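Local structure of peptidase M16 C-terminal domain-containing protein (Enterococcus faecalis, 3D3Y) at residues A[355-367]-A[386-398]. The protein is of unknown function but contains an inactive-type peptidase M16 domain and is probably a non-catalytic relative of M16 metallopeptidases. Sequence-based numbering, arbitrary orientation.
Sequences AMLKNQYILALDN and LTAEEWIARINAV
Y361 and K358 of helix 355-364 meet W391, I392 and N396 of helix 388-397, the two helix segments running antiparallel at 168° with their axes 10.1 Å apart. The CA atoms of K358 and I392 are nearest across the pair. The centre of the contact is an offset stack. The Y361 ring lies over the six-membered ring of W391, with planes only 3° apart and centroids separated by 3.8 Å. Both side chains leave the backbone with CG anti to N (chi1 -178° in Y361 and likewise in W391), and they slide past each other in opposite directions. As a result Y361 CB also sits over the indole, making a CH-pi contact, while the phenol end passes W391 CB. Y361 OH comes 3.4 Å from A388 CA, which lies at the edge of the phenol ring. A water joins this hydroxyl to the carbonyl oxygen of L386. I395 CG1 lies over the opposite face of the indole, toward its rim, so W391 is sandwiched between Y361 and the I395 side chain. F273 meets W391 edge-to-face, and K374 makes a cation-pi contact with Y361.

On one flank K358 bends at chi3. Its NZ donates to N396 OD1 at 2.6 Å, in the carbonyl plane and on a lone pair. A second water accepts from both K358 NZ and N396 ND2, bridging the same two side chains. K358 CD meets I392 CG2, and K358 CG meets I395 CG2. Smaller apolar contacts extend the interface: I362 CG1 meets I392 CD1 at 4.0 Å, and L365 CD1 meets A388 CB at 3.8 Å. L357 CD1 touches I395 CD1 near F285.

The arrangement is an antiparallel helix pair near the surface, joined through helix 368-380, in the C-terminal half of the chain, consistent with the alpha/beta fold of M16 peptidase domains.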
# COMPACT_ATOMS: atom_id res chain seq x y z
N ALA A 355 -16.30 13.40 12.28
CA ALA A 355 -16.32 14.43 11.22
C ALA A 355 -15.12 14.30 10.28
O ALA A 355 -15.28 14.29 9.04
CB ALA A 355 -16.36 15.85 11.86
N MSE A 356 -13.93 14.15 10.85
CA MSE A 356 -12.71 14.08 10.05
C MSE A 356 -12.62 12.77 9.26
O MSE A 356 -12.20 12.77 8.13
CB MSE A 356 -11.45 14.33 10.90
CG MSE A 356 -11.33 15.81 11.30
SE MSE A 356 -9.79 16.17 12.41
CE MSE A 356 -8.44 16.17 10.98
N LEU A 357 -13.05 11.67 9.87
CA LEU A 357 -13.12 10.41 9.12
C LEU A 357 -14.10 10.53 7.95
O LEU A 357 -13.76 10.17 6.82
CB LEU A 357 -13.47 9.22 10.03
CG LEU A 357 -12.36 8.76 10.97
CD1 LEU A 357 -12.90 7.83 12.06
CD2 LEU A 357 -11.17 8.09 10.24
N LYS A 358 -15.31 11.04 8.21
CA LYS A 358 -16.30 11.22 7.14
C LYS A 358 -15.79 12.14 6.06
O LYS A 358 -15.89 11.81 4.89
CB LYS A 358 -17.64 11.75 7.67
CG LYS A 358 -18.42 10.70 8.49
CD LYS A 358 -19.76 11.25 8.96
CE LYS A 358 -19.59 12.36 9.98
NZ LYS A 358 -20.93 12.63 10.55
N ASN A 359 -15.23 13.28 6.44
CA ASN A 359 -14.73 14.24 5.45
C ASN A 359 -13.69 13.60 4.51
O ASN A 359 -13.72 13.81 3.29
CB ASN A 359 -14.14 15.50 6.12
CG ASN A 359 -15.21 16.41 6.76
OD1 ASN A 359 -16.41 16.33 6.44
ND2 ASN A 359 -14.77 17.28 7.68
N GLN A 360 -12.77 12.84 5.10
CA GLN A 360 -11.73 12.18 4.31
C GLN A 360 -12.29 11.15 3.34
O GLN A 360 -11.98 11.18 2.16
CB GLN A 360 -10.63 11.60 5.21
CG GLN A 360 -9.89 12.72 5.90
CD GLN A 360 -8.79 12.28 6.86
OE1 GLN A 360 -8.60 11.08 7.11
NE2 GLN A 360 -8.07 13.27 7.40
N TYR A 361 -13.16 10.26 3.82
CA TYR A 361 -13.83 9.31 2.96
C TYR A 361 -14.58 9.99 1.82
O TYR A 361 -14.40 9.62 0.65
CB TYR A 361 -14.82 8.49 3.80
CG TYR A 361 -15.56 7.41 3.06
CD1 TYR A 361 -15.00 6.14 2.87
CD2 TYR A 361 -16.86 7.63 2.60
CE1 TYR A 361 -15.72 5.14 2.21
CE2 TYR A 361 -17.57 6.65 1.97
CZ TYR A 361 -17.00 5.41 1.77
OH TYR A 361 -17.75 4.47 1.10
N ILE A 362 -15.44 10.95 2.15
CA ILE A 362 -16.24 11.65 1.13
C ILE A 362 -15.36 12.26 0.04
O ILE A 362 -15.64 12.12 -1.16
CB ILE A 362 -17.17 12.70 1.77
CG1 ILE A 362 -18.31 11.98 2.54
CG2 ILE A 362 -17.74 13.67 0.70
CD1 ILE A 362 -19.17 12.87 3.41
N LEU A 363 -14.29 12.92 0.46
CA LEU A 363 -13.32 13.51 -0.46
C LEU A 363 -12.91 12.53 -1.57
O LEU A 363 -12.88 12.89 -2.75
CB LEU A 363 -12.07 13.97 0.30
CG LEU A 363 -11.53 15.35 -0.05
CD1 LEU A 363 -11.99 16.36 1.02
CD2 LEU A 363 -10.01 15.36 -0.18
N ALA A 364 -12.61 11.29 -1.19
CA ALA A 364 -12.13 10.28 -2.14
C ALA A 364 -13.22 9.64 -3.01
O ALA A 364 -12.92 8.91 -3.97
CB ALA A 364 -11.32 9.24 -1.42
N LEU A 365 -14.49 9.95 -2.71
CA LEU A 365 -15.63 9.46 -3.50
C LEU A 365 -15.54 9.86 -4.98
O LEU A 365 -16.10 9.17 -5.85
CB LEU A 365 -16.97 9.95 -2.93
CG LEU A 365 -17.62 9.21 -1.75
CD1 LEU A 365 -19.11 9.54 -1.66
CD2 LEU A 365 -17.41 7.71 -1.86
N ASP A 366 -14.86 10.97 -5.25
CA ASP A 366 -14.79 11.51 -6.59
C ASP A 366 -13.69 10.86 -7.43
O ASP A 366 -13.84 10.69 -8.66
CB ASP A 366 -14.58 13.03 -6.54
CG ASP A 366 -15.87 13.78 -6.33
OD1 ASP A 366 -16.92 13.13 -6.06
OD2 ASP A 366 -15.84 15.03 -6.46
N ASN A 367 -12.62 10.49 -6.76
CA ASN A 367 -11.39 10.09 -7.40
C ASN A 367 -11.44 8.74 -8.17
O ASN A 367 -11.78 7.71 -7.59
CB ASN A 367 -10.27 10.10 -6.36
CG ASN A 367 -8.93 9.90 -6.97
OD1 ASN A 367 -8.49 8.76 -7.16
ND2 ASN A 367 -8.25 11.00 -7.29
N LEU A 386 -19.71 -2.15 1.10
CA LEU A 386 -20.54 -1.14 1.75
C LEU A 386 -20.73 0.05 0.82
O LEU A 386 -19.78 0.51 0.19
CB LEU A 386 -19.92 -0.73 3.09
CG LEU A 386 -20.57 -1.21 4.40
CD1 LEU A 386 -21.29 -2.55 4.31
CD2 LEU A 386 -19.65 -1.24 5.57
N THR A 387 -21.96 0.54 0.70
CA THR A 387 -22.20 1.73 -0.08
C THR A 387 -21.64 2.91 0.70
O THR A 387 -21.34 2.79 1.90
CB THR A 387 -23.69 1.96 -0.38
OG1 THR A 387 -24.38 2.33 0.83
CG2 THR A 387 -24.31 0.73 -1.00
N ALA A 388 -21.50 4.04 0.03
CA ALA A 388 -21.00 5.24 0.69
C ALA A 388 -21.96 5.64 1.82
O ALA A 388 -21.51 5.98 2.91
CB ALA A 388 -20.82 6.38 -0.31
N GLU A 389 -23.26 5.60 1.56
CA GLU A 389 -24.28 5.84 2.59
C GLU A 389 -24.13 4.94 3.84
O GLU A 389 -24.21 5.43 4.96
CB GLU A 389 -25.70 5.74 2.00
CG GLU A 389 -26.81 5.86 3.05
CD GLU A 389 -28.22 6.09 2.48
OE1 GLU A 389 -28.44 5.92 1.25
OE2 GLU A 389 -29.12 6.45 3.28
N GLU A 390 -23.90 3.64 3.64
CA GLU A 390 -23.75 2.74 4.78
C GLU A 390 -22.42 2.93 5.52
O GLU A 390 -22.35 2.81 6.75
CB GLU A 390 -23.92 1.28 4.36
CG GLU A 390 -23.64 0.26 5.52
CD GLU A 390 -24.73 0.25 6.63
OE1 GLU A 390 -25.79 0.87 6.43
OE2 GLU A 390 -24.53 -0.41 7.69
N TRP A 391 -21.37 3.23 4.77
CA TRP A 391 -20.06 3.51 5.37
C TRP A 391 -20.20 4.66 6.36
O TRP A 391 -19.82 4.56 7.54
CB TRP A 391 -19.02 3.82 4.28
CG TRP A 391 -17.62 3.84 4.79
CD1 TRP A 391 -16.71 2.82 4.75
CD2 TRP A 391 -16.97 4.93 5.47
NE1 TRP A 391 -15.52 3.21 5.35
CE2 TRP A 391 -15.66 4.50 5.81
CE3 TRP A 391 -17.37 6.23 5.81
CZ2 TRP A 391 -14.73 5.32 6.45
CZ3 TRP A 391 -16.44 7.06 6.47
CH2 TRP A 391 -15.14 6.60 6.78
N ILE A 392 -20.79 5.76 5.88
CA ILE A 392 -21.04 6.95 6.70
C ILE A 392 -21.94 6.65 7.92
O ILE A 392 -21.66 7.09 9.04
CB ILE A 392 -21.63 8.10 5.82
CG1 ILE A 392 -20.53 8.71 4.96
CG2 ILE A 392 -22.31 9.21 6.68
CD1 ILE A 392 -21.02 9.24 3.62
N ALA A 393 -23.02 5.91 7.70
CA ALA A 393 -23.89 5.49 8.80
C ALA A 393 -23.10 4.70 9.88
O ALA A 393 -23.27 4.90 11.10
CB ALA A 393 -25.04 4.66 8.26
N ARG A 394 -22.23 3.81 9.43
CA ARG A 394 -21.48 3.00 10.38
C ARG A 394 -20.48 3.83 11.18
O ARG A 394 -20.35 3.64 12.40
CB ARG A 394 -20.85 1.79 9.70
CG ARG A 394 -21.90 0.70 9.46
CD ARG A 394 -21.30 -0.52 8.83
NE ARG A 394 -22.33 -1.51 8.52
CZ ARG A 394 -22.07 -2.81 8.35
NH1 ARG A 394 -20.83 -3.27 8.50
NH2 ARG A 394 -23.05 -3.65 8.08
N ILE A 395 -19.80 4.78 10.52
CA ILE A 395 -18.99 5.75 11.28
C ILE A 395 -19.81 6.53 12.32
O ILE A 395 -19.43 6.62 13.52
CB ILE A 395 -18.21 6.73 10.34
CG1 ILE A 395 -17.11 5.96 9.60
CG2 ILE A 395 -17.57 7.87 11.14
CD1 ILE A 395 -15.92 5.46 10.52
N ASN A 396 -20.93 7.08 11.87
CA ASN A 396 -21.85 7.80 12.78
C ASN A 396 -22.34 7.00 13.99
O ASN A 396 -22.53 7.58 15.06
CB ASN A 396 -23.05 8.35 11.99
CG ASN A 396 -22.70 9.60 11.21
OD1 ASN A 396 -21.87 10.43 11.62
ND2 ASN A 396 -23.33 9.74 10.06
N ALA A 397 -22.51 5.69 13.84
CA ALA A 397 -23.12 4.86 14.88
C ALA A 397 -22.15 4.33 15.94
O ALA A 397 -22.60 3.71 16.93
CB ALA A 397 -23.90 3.68 14.25
N VAL A 398 -20.84 4.55 15.74
CA VAL A 398 -19.87 4.08 16.73
C VAL A 398 -20.16 4.67 18.11
O VAL A 398 -20.35 5.88 18.23
CB VAL A 398 -18.38 4.33 16.31
CG1 VAL A 398 -17.42 3.88 17.42
CG2 VAL A 398 -18.05 3.61 14.98
O HOH W 1 -23.50 12.50 8.62
O HOH W 2 -17.01 1.93 1.09